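PDB 2OZ8: Mll7089 protein from Mesorhizobium loti, which is of unknown function but, as a mandelate racemase/muconate lactonizing enzyme family protein, may act as a magnesium-dependent hydro-lyase. Local coordinates for residues R12-R17 with D30-A35; R19-S24 with S319-D324; A302-A307 with Y339-P344. All coordinates share one frame; numbering follows the deposited sequence.

Contacts 1 and 2 adjoin each other, their centres about 12 Å apart: contact 1 pairs two strands of the N-terminal antiparallel sheet, and contact 2 ties that sheet to the barrel. Strands 5-17, 20-22 and 27-40 follow one another in the chain, and the loop 319-324 packs against all three: Arg17 NH1 lies 3.1 Å from Gln321 OE1, a probable hydrogen bond, and Val31 CG1 is 3.7 Å from Phe323 CE1. Contact 3 stands apart inside the barrel domain, its nearest atoms about 11 Å from contact 1 and about 9 Å from contact 2. In enolase-superfamily enzymes the active site lies at the C-terminal ends of the barrel strands, and the loop 319-324 follows one of them, strand 313-318.

Contact 1 of 3, residues R12-R17 with D30-A35; sequences RFQFAR and DVNVAA
Phe13 with Val33 and Phe15 with Val31 form the hydrogen-bonded pairs of two antiparallel strands, at 157° to each other, in the N-terminal sheet that accompanies the barrel in enolase-superfamily proteins. Two backbone bonds join each pair, the shortest being Phe13 N to Val33 O at 2.7 Å. On the face carrying these four side chains, Val31 sets CB over the centre of the Phe15 ring, 3.8 Å from the centroid and 14° off its normal, a CH-pi contact. Phe15 reaches this place with CG between its backbone N and carbonyl carbon (chi1 56°). At the strand end, Arg17 crosses Val31 at roughly a right angle, CG 3.4 Å from Val31 CG2; its NE donates to Asp30 O at 2.9 Å from well above the carbonyl plane, and NH1 bonds to Gln321 OE1. A serine here would probably lose both bonds, leaving Gln321 without its arginine partner and Val31 CG2 bare on that side. On the other face, Gln14 CG lies 3.4 Å from Asn32 OD1. A water bridges the strands, donating to Phe13 O at 2.7 Å and to Asn32 OD1 at 2.6 Å. Arg12 NH1 and NH2 both grip Gln14 OE1, while Pro58 and Leu57 carbonyls hold the guanidinium and Leu364 O takes Gln14 NE2.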
loop_
_atom_site.group_PDB
_atom_site.type_symbol
_atom_site.label_atom_id
_atom_site.label_comp_id
_atom_site.label_asym_id
_atom_site.label_seq_id
_atom_site.Cartn_x
_atom_site.Cartn_y
_atom_site.Cartn_z
ATOM N N ARG A 12 46.031 23.072 -8.641
ATOM C CA ARG A 12 45.984 22.125 -7.547
ATOM C C ARG A 12 46.526 22.698 -6.228
ATOM O O ARG A 12 47.590 23.304 -6.218
ATOM C CB ARG A 12 46.738 20.884 -7.957
ATOM C CG ARG A 12 46.547 19.712 -7.071
ATOM C CD ARG A 12 47.612 18.685 -7.330
ATOM N NE ARG A 12 47.491 17.531 -6.440
ATOM C CZ ARG A 12 47.941 17.488 -5.189
ATOM N NH1 ARG A 12 48.559 18.545 -4.659
ATOM N NH2 ARG A 12 47.804 16.378 -4.478
ATOM N N PHE A 13 45.790 22.491 -5.134
ATOM C CA PHE A 13 46.196 22.822 -3.760
ATOM C C PHE A 13 46.189 21.562 -2.836
ATOM O O PHE A 13 45.380 20.618 -2.991
ATOM C CB PHE A 13 45.283 23.907 -3.183
ATOM C CG PHE A 13 45.232 25.187 -4.021
ATOM C CD1 PHE A 13 46.203 26.171 -3.885
ATOM C CD2 PHE A 13 44.233 25.382 -4.960
ATOM C CE1 PHE A 13 46.182 27.326 -4.665
ATOM C CE2 PHE A 13 44.198 26.531 -5.738
ATOM C CZ PHE A 13 45.178 27.501 -5.589
ATOM N N GLN A 14 47.098 21.525 -1.880
ATOM C CA GLN A 14 47.139 20.416 -0.933
ATOM C C GLN A 14 47.843 21.013 0.293
ATOM O O GLN A 14 49.042 21.254 0.253
ATOM C CB GLN A 14 47.897 19.211 -1.486
ATOM C CG GLN A 14 47.987 18.011 -0.491
ATOM C CD GLN A 14 48.883 16.839 -0.977
ATOM O OE1 GLN A 14 49.379 16.814 -2.103
ATOM N NE2 GLN A 14 49.090 15.890 -0.114
ATOM N N PHE A 15 47.082 21.284 1.351
ATOM C CA PHE A 15 47.609 21.967 2.531
ATOM C C PHE A 15 47.045 21.467 3.855
ATOM O O PHE A 15 45.969 20.896 3.890
ATOM C CB PHE A 15 47.410 23.467 2.407
ATOM C CG PHE A 15 45.965 23.908 2.171
ATOM C CD1 PHE A 15 45.169 24.371 3.242
ATOM C CD2 PHE A 15 45.421 23.946 0.871
ATOM C CE1 PHE A 15 43.858 24.901 3.030
ATOM C CE2 PHE A 15 44.102 24.425 0.633
ATOM C CZ PHE A 15 43.320 24.909 1.733
ATOM N N ALA A 16 47.795 21.697 4.935
ATOM C CA ALA A 16 47.383 21.364 6.307
ATOM C C ALA A 16 46.269 22.278 6.765
ATOM O O ALA A 16 46.209 23.466 6.370
ATOM C CB ALA A 16 48.575 21.459 7.289
ATOM N N ARG A 17 45.382 21.709 7.587
ATOM C CA ARG A 17 44.325 22.469 8.257
ATOM C C ARG A 17 44.859 23.068 9.548
ATOM O O ARG A 17 45.870 22.619 10.064
ATOM C CB ARG A 17 43.127 21.565 8.567
ATOM C CG ARG A 17 42.308 21.222 7.336
ATOM C CD ARG A 17 41.189 20.232 7.682
ATOM N NE ARG A 17 40.499 19.765 6.483
ATOM C CZ ARG A 17 39.415 20.338 5.976
ATOM N NH1 ARG A 17 38.882 21.421 6.543
ATOM N NH2 ARG A 17 38.862 19.831 4.888
ATOM N N ASP A 30 44.020 17.726 6.623
ATOM C CA ASP A 30 44.510 18.387 5.397
ATOM C C ASP A 30 43.337 18.696 4.466
ATOM O O ASP A 30 42.232 18.282 4.705
ATOM C CB ASP A 30 45.535 17.510 4.669
ATOM C CG ASP A 30 44.959 16.137 4.270
ATOM O OD1 ASP A 30 43.730 15.946 4.384
ATOM O OD2 ASP A 30 45.716 15.231 3.870
ATOM N N VAL A 31 43.611 19.452 3.415
ATOM C CA VAL A 31 42.634 19.877 2.449
ATOM C C VAL A 31 43.208 19.545 1.086
ATOM O O VAL A 31 44.360 19.854 0.804
ATOM C CB VAL A 31 42.445 21.354 2.519
ATOM C CG1 VAL A 31 41.367 21.791 1.543
ATOM C CG2 VAL A 31 42.107 21.773 3.942
ATOM N N ASN A 32 42.405 18.922 0.244
ATOM C CA ASN A 32 42.805 18.577 -1.105
ATOM C C ASN A 32 41.813 19.179 -2.074
ATOM O O ASN A 32 40.662 18.788 -2.061
ATOM C CB ASN A 32 42.844 17.074 -1.228
ATOM C CG ASN A 32 44.183 16.500 -0.784
ATOM O OD1 ASN A 32 45.129 16.456 -1.562
ATOM N ND2 ASN A 32 44.256 16.037 0.444
ATOM N N VAL A 33 42.230 20.179 -2.861
ATOM C CA VAL A 33 41.289 20.988 -3.642
ATOM C C VAL A 33 41.981 21.609 -4.853
ATOM O O VAL A 33 43.144 22.023 -4.772
ATOM C CB VAL A 33 40.562 22.063 -2.765
ATOM C CG1 VAL A 33 41.520 23.145 -2.231
ATOM C CG2 VAL A 33 39.429 22.700 -3.486
ATOM N N ALA A 34 41.274 21.618 -5.991
ATOM C CA ALA A 34 41.757 22.250 -7.191
ATOM C C ALA A 34 40.720 23.249 -7.734
ATOM O O ALA A 34 39.509 22.965 -7.766
ATOM C CB ALA A 34 42.120 21.212 -8.240
ATOM N N ALA A 35 41.213 24.414 -8.157
ATOM C CA ALA A 35 40.364 25.418 -8.759
ATOM C C ALA A 35 40.222 25.061 -10.213
ATOM O O ALA A 35 41.173 24.672 -10.854
ATOM C CB ALA A 35 40.957 26.806 -8.582
HETATM O O HOH W 1 45.141 18.006 -3.600
#

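Contact 2 of 3, residues R19-S24 with S319-D324; sequences RVIGDS and SFQNFD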
loop_
_atom_site.group_PDB
_atom_site.type_symbol
_atom_site.label_atom_id
_atom_site.label_comp_id
_atom_site.label_asym_id
_atom_site.label_seq_id
_atom_site.Cartn_x
_atom_site.Cartn_y
_atom_site.Cartn_z
ATOM N N ARG A 19 43.054 22.878 12.372
ATOM C CA ARG A 19 42.535 22.001 13.420
ATOM C C ARG A 19 42.141 20.696 12.747
ATOM O O ARG A 19 41.942 20.668 11.528
ATOM C CB ARG A 19 41.287 22.625 14.064
ATOM C CG ARG A 19 40.031 22.555 13.205
ATOM C CD ARG A 19 38.821 23.293 13.782
ATOM N NE ARG A 19 38.314 24.249 12.792
ATOM C CZ ARG A 19 37.123 24.278 12.221
ATOM N NH1 ARG A 19 36.133 23.462 12.512
ATOM N NH2 ARG A 19 36.911 25.229 11.365
ATOM N N VAL A 20 41.985 19.631 13.527
ATOM C CA VAL A 20 41.376 18.409 12.998
ATOM C C VAL A 20 39.876 18.617 12.830
ATOM O O VAL A 20 39.214 19.180 13.741
ATOM C CB VAL A 20 41.648 17.141 13.893
ATOM C CG1 VAL A 20 41.025 15.880 13.269
ATOM C CG2 VAL A 20 43.143 16.893 14.023
ATOM N N ILE A 21 39.360 18.201 11.658
ATOM C CA ILE A 21 37.912 18.167 11.420
ATOM C C ILE A 21 37.412 16.736 11.333
ATOM O O ILE A 21 38.161 15.835 11.033
ATOM C CB ILE A 21 37.436 18.924 10.139
ATOM C CG1 ILE A 21 37.852 18.179 8.862
ATOM C CG2 ILE A 21 37.811 20.381 10.209
ATOM C CD1 ILE A 21 37.128 18.610 7.628
ATOM N N GLY A 22 36.146 16.531 11.605
ATOM C CA GLY A 22 35.549 15.249 11.304
ATOM C C GLY A 22 34.275 14.980 12.048
ATOM O O GLY A 22 33.676 15.873 12.663
ATOM N N ASP A 23 33.903 13.709 12.028
ATOM C CA ASP A 23 32.615 13.264 12.541
ATOM C C ASP A 23 32.769 11.816 12.972
ATOM O O ASP A 23 33.874 11.281 12.996
ATOM C CB ASP A 23 31.563 13.390 11.450
ATOM C CG ASP A 23 31.934 12.616 10.197
ATOM O OD1 ASP A 23 32.404 11.453 10.302
ATOM O OD2 ASP A 23 31.773 13.154 9.099
ATOM N N SER A 24 31.655 11.167 13.276
ATOM C CA SER A 24 31.708 9.873 13.920
ATOM C C SER A 24 32.357 8.838 13.027
ATOM O O SER A 24 32.691 7.787 13.484
ATOM C CB SER A 24 30.298 9.430 14.329
ATOM O OG SER A 24 29.538 9.070 13.200
ATOM N N SER A 319 31.676 26.572 8.677
ATOM C CA SER A 319 32.501 25.664 9.480
ATOM C C SER A 319 33.898 26.194 9.840
ATOM O O SER A 319 34.745 25.460 10.310
ATOM C CB SER A 319 32.612 24.318 8.793
ATOM O OG SER A 319 31.362 23.633 8.820
ATOM N N PHE A 320 34.119 27.486 9.604
ATOM C CA PHE A 320 35.364 28.127 9.988
ATOM C C PHE A 320 36.599 27.464 9.389
ATOM O O PHE A 320 37.644 27.494 10.001
ATOM C CB PHE A 320 35.469 28.239 11.534
ATOM C CG PHE A 320 34.317 28.962 12.137
ATOM C CD1 PHE A 320 34.365 30.325 12.305
ATOM C CD2 PHE A 320 33.143 28.270 12.510
ATOM C CE1 PHE A 320 33.308 31.001 12.829
ATOM C CE2 PHE A 320 32.052 28.960 13.041
ATOM C CZ PHE A 320 32.133 30.322 13.178
ATOM N N GLN A 321 36.495 26.904 8.190
ATOM C CA GLN A 321 37.683 26.287 7.556
ATOM C C GLN A 321 38.757 27.344 7.095
ATOM O O GLN A 321 38.423 28.514 6.844
ATOM C CB GLN A 321 37.248 25.344 6.440
ATOM C CG GLN A 321 36.538 24.091 6.974
ATOM C CD GLN A 321 35.780 23.341 5.913
ATOM O OE1 GLN A 321 36.053 22.164 5.670
ATOM N NE2 GLN A 321 34.808 24.019 5.263
ATOM N N ASN A 322 40.035 26.963 7.066
ATOM C CA ASN A 322 41.093 27.918 6.681
ATOM C C ASN A 322 41.220 27.932 5.162
ATOM O O ASN A 322 42.146 27.348 4.625
ATOM C CB ASN A 322 42.439 27.605 7.330
ATOM C CG ASN A 322 43.003 26.247 6.897
ATOM O OD1 ASN A 322 42.236 25.312 6.637
ATOM N ND2 ASN A 322 44.351 26.127 6.823
ATOM N N PHE A 323 40.293 28.621 4.497
ATOM C CA PHE A 323 40.144 28.608 3.023
ATOM C C PHE A 323 40.257 30.009 2.413
ATOM O O PHE A 323 40.439 30.143 1.240
ATOM C CB PHE A 323 38.757 28.030 2.599
ATOM C CG PHE A 323 38.576 26.543 2.841
ATOM C CD1 PHE A 323 39.638 25.729 3.213
ATOM C CD2 PHE A 323 37.329 25.952 2.666
ATOM C CE1 PHE A 323 39.451 24.318 3.432
ATOM C CE2 PHE A 323 37.131 24.584 2.869
ATOM C CZ PHE A 323 38.202 23.759 3.236
ATOM N N ASP A 324 40.122 31.051 3.205
ATOM C CA ASP A 324 39.882 32.377 2.658
ATOM C C ASP A 324 41.068 32.913 1.845
ATOM O O ASP A 324 40.891 33.725 0.926
ATOM C CB ASP A 324 39.517 33.357 3.792
ATOM C CG ASP A 324 38.133 33.088 4.406
ATOM O OD1 ASP A 324 37.476 32.035 4.138
ATOM O OD2 ASP A 324 37.684 33.956 5.170
#
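Arg19 and Gln321 mark the nearest approach of two backbones that stay well apart, CA to CA 8.7 Å, one leading into strand 20-22 and the other running irregularly through 319-324. The Arg19 side chain spans the gap. Its CG sits between the backbone N and the carbonyl carbon, and the chain then bends at chi3 (125°), which brings the guanidinium edge-on to two successive carbonyls. NH2 makes a weak bond to Phe320 O at 2.7 Å and is modelled 2.4 Å from Ser319 O, nearly straight but so short that its exact length is doubtful; NH1 adds a weak bond to Ser319 O. Phe320 has a left-handed backbone conformation (phi 57°), and the carbonyls flanking its CA both end at this one nitrogen, with Phe320 CB 3.3 Å from it. Phe320 O is also held by Asn375 ND2, so its position does not rest on the arginine alone.

Beside this polar grip, Ile21 crosses Gln321 at about a right angle and its CD1 comes to 4.2 Å from OE1, whose bond goes to Arg17 NH1. Further along, Gln321 CB lies over the centre of the Phe323 ring, and Asn322 between them is the centre of an inverse gamma turn.

The loop 319-324 leaves strand 313-318 of the barrel and meets the N-terminal sheet, Phe323 touching Phe15 and Val31 of strands 5-17 and 27-40. Helix 146-158 also borders the contact, with Leu152 against Arg19 and Ala156 against Phe320.

Contact 3 of 3, residues A302-A307 with Y339-P344; sequences AGVHMA and YAPDRP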
loop_
_atom_site.group_PDB
_atom_site.type_symbol
_atom_site.label_atom_id
_atom_site.label_comp_id
_atom_site.label_asym_id
_atom_site.label_seq_id
_atom_site.Cartn_x
_atom_site.Cartn_y
_atom_site.Cartn_z
ATOM N N ALA A 302 30.104 29.469 -1.668
ATOM C CA ALA A 302 29.418 29.644 -2.936
ATOM C C ALA A 302 27.876 29.416 -2.856
ATOM O O ALA A 302 27.082 30.139 -3.510
ATOM C CB ALA A 302 30.050 28.715 -3.981
ATOM N N GLY A 303 27.449 28.423 -2.060
ATOM C CA GLY A 303 26.038 28.071 -1.974
ATOM C C GLY A 303 25.230 29.201 -1.386
ATOM O O GLY A 303 24.017 29.088 -1.282
ATOM N N VAL A 304 25.877 30.293 -0.972
ATOM C CA VAL A 304 25.120 31.443 -0.470
ATOM C C VAL A 304 24.011 31.916 -1.454
ATOM O O VAL A 304 22.931 32.364 -1.064
ATOM C CB VAL A 304 26.057 32.622 0.020
ATOM C CG1 VAL A 304 26.811 33.329 -1.155
ATOM C CG2 VAL A 304 25.278 33.610 0.891
ATOM N N HIS A 305 24.276 31.739 -2.739
ATOM C CA HIS A 305 23.414 32.250 -3.773
ATOM C C HIS A 305 22.144 31.446 -3.953
ATOM O O HIS A 305 21.087 32.035 -4.174
ATOM C CB HIS A 305 24.194 32.355 -5.058
ATOM C CG HIS A 305 25.297 33.358 -4.977
ATOM N ND1 HIS A 305 25.096 34.697 -5.225
ATOM C CD2 HIS A 305 26.608 33.220 -4.657
ATOM C CE1 HIS A 305 26.235 35.341 -5.052
ATOM N NE2 HIS A 305 27.166 34.467 -4.717
ATOM N N MET A 306 22.241 30.124 -3.873
ATOM C CA MET A 306 21.051 29.268 -3.864
ATOM C C MET A 306 20.341 29.425 -2.535
ATOM O O MET A 306 19.139 29.368 -2.476
ATOM C CB MET A 306 21.402 27.786 -4.144
ATOM C CG MET A 306 22.230 27.588 -5.444
ATOM S SD MET A 306 24.056 27.744 -5.368
ATOM C CE MET A 306 24.217 26.191 -4.502
ATOM N N ALA A 307 21.082 29.643 -1.452
ATOM C CA ALA A 307 20.422 29.736 -0.141
ATOM C C ALA A 307 19.498 30.915 -0.123
ATOM O O ALA A 307 18.370 30.784 0.325
ATOM C CB ALA A 307 21.430 29.805 1.032
ATOM N N TYR A 339 25.772 36.847 3.541
ATOM C CA TYR A 339 25.325 37.791 2.547
ATOM C C TYR A 339 25.801 37.414 1.183
ATOM O O TYR A 339 27.011 37.252 0.952
ATOM C CB TYR A 339 25.859 39.162 2.888
ATOM C CG TYR A 339 25.163 39.788 4.076
ATOM C CD1 TYR A 339 24.031 40.585 3.894
ATOM C CD2 TYR A 339 25.617 39.569 5.376
ATOM C CE1 TYR A 339 23.368 41.137 4.966
ATOM C CE2 TYR A 339 24.972 40.136 6.441
ATOM C CZ TYR A 339 23.871 40.941 6.234
ATOM O OH TYR A 339 23.220 41.508 7.299
ATOM N N ALA A 340 24.860 37.264 0.268
ATOM C CA ALA A 340 25.217 37.076 -1.123
ATOM C C ALA A 340 25.595 38.443 -1.682
ATOM O O ALA A 340 24.761 39.366 -1.681
ATOM C CB ALA A 340 24.069 36.488 -1.888
ATOM N N PRO A 341 26.847 38.590 -2.155
ATOM C CA PRO A 341 27.411 39.875 -2.583
ATOM C C PRO A 341 26.815 40.421 -3.864
ATOM O O PRO A 341 26.240 39.666 -4.662
ATOM C CB PRO A 341 28.886 39.557 -2.822
ATOM C CG PRO A 341 28.954 38.116 -3.025
ATOM C CD PRO A 341 27.801 37.478 -2.332
ATOM N N ASP A 342 26.995 41.725 -4.078
ATOM C CA ASP A 342 26.479 42.417 -5.263
ATOM C C ASP A 342 27.494 42.495 -6.406
ATOM O O ASP A 342 27.385 43.342 -7.271
ATOM C CB ASP A 342 25.946 43.808 -4.892
ATOM C CG ASP A 342 25.244 44.510 -6.063
ATOM O OD1 ASP A 342 24.536 43.826 -6.833
ATOM O OD2 ASP A 342 25.416 45.747 -6.224
ATOM N N ARG A 343 28.461 41.595 -6.416
ATOM C CA ARG A 343 29.443 41.493 -7.482
ATOM C C ARG A 343 28.911 40.532 -8.557
ATOM O O ARG A 343 27.962 39.809 -8.296
ATOM C CB ARG A 343 30.753 40.953 -6.902
ATOM C CG ARG A 343 31.484 41.890 -5.896
ATOM C CD ARG A 343 32.650 41.140 -5.217
ATOM N NE ARG A 343 32.282 40.988 -3.825
ATOM C CZ ARG A 343 32.479 39.928 -3.069
ATOM N NH1 ARG A 343 33.076 38.832 -3.517
ATOM N NH2 ARG A 343 32.066 39.987 -1.820
ATOM N N PRO A 344 29.485 40.544 -9.784
ATOM C CA PRO A 344 29.033 39.546 -10.758
ATOM C C PRO A 344 29.519 38.151 -10.463
ATOM O O PRO A 344 30.530 37.976 -9.776
ATOM C CB PRO A 344 29.635 40.041 -12.083
ATOM C CG PRO A 344 30.824 40.859 -11.693
ATOM C CD PRO A 344 30.448 41.505 -10.386
#
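Val304 and His305, in the first turn of helix 304-309, meet Ala340 and Pro341 in the loop that follows strand 337-339, within the modified beta/alpha barrel of the enolase superfamily. The contact is apolar and its bonds all lead elsewhere.

Van der Waals packing comes first. Val304 points at the loop and lays CG2 against the peptide between Tyr339 and Ala340, 3.7 Å from Ala340 N and 4.2 Å from Ala340 CB. This branch is anti to the valine's backbone N; CG1, placed between that N and the carbonyl carbon (chi1 69°), turns to Pro341 CD at 4.4 Å. The His305 side chain crosses Pro341 at about a right angle, with CE1 3.8 Å from Pro341 CD, while ND1 lies 3.9 Å from Ala340 CB. The imidazole thus meets both aliphatic groups through ND1 and CE1.

Polar interactions fix that imidazole from outside. ND1 is bonded to the backbone N of His123 and NE2 to the carbonyl of His346, so both ring nitrogens are satisfied and the ring is held against flipping. Within the loop, the Arg343 guanidinium lies over Pro341 CB, which stands 3.3 Å from its plane toward the rim.

Helix 304-309 follows strand 293-295 and precedes strand 313-318 in the chain, whereas strand 337-339 runs antiparallel to strand 132-138; the contact therefore joins the loop beyond this added strand to a barrel helix. Helix 122-125 borders both segments, Leu122 and His123 touching His305 and His123 also meeting Ala340, while Ile331 packs on Val304 and Pro341.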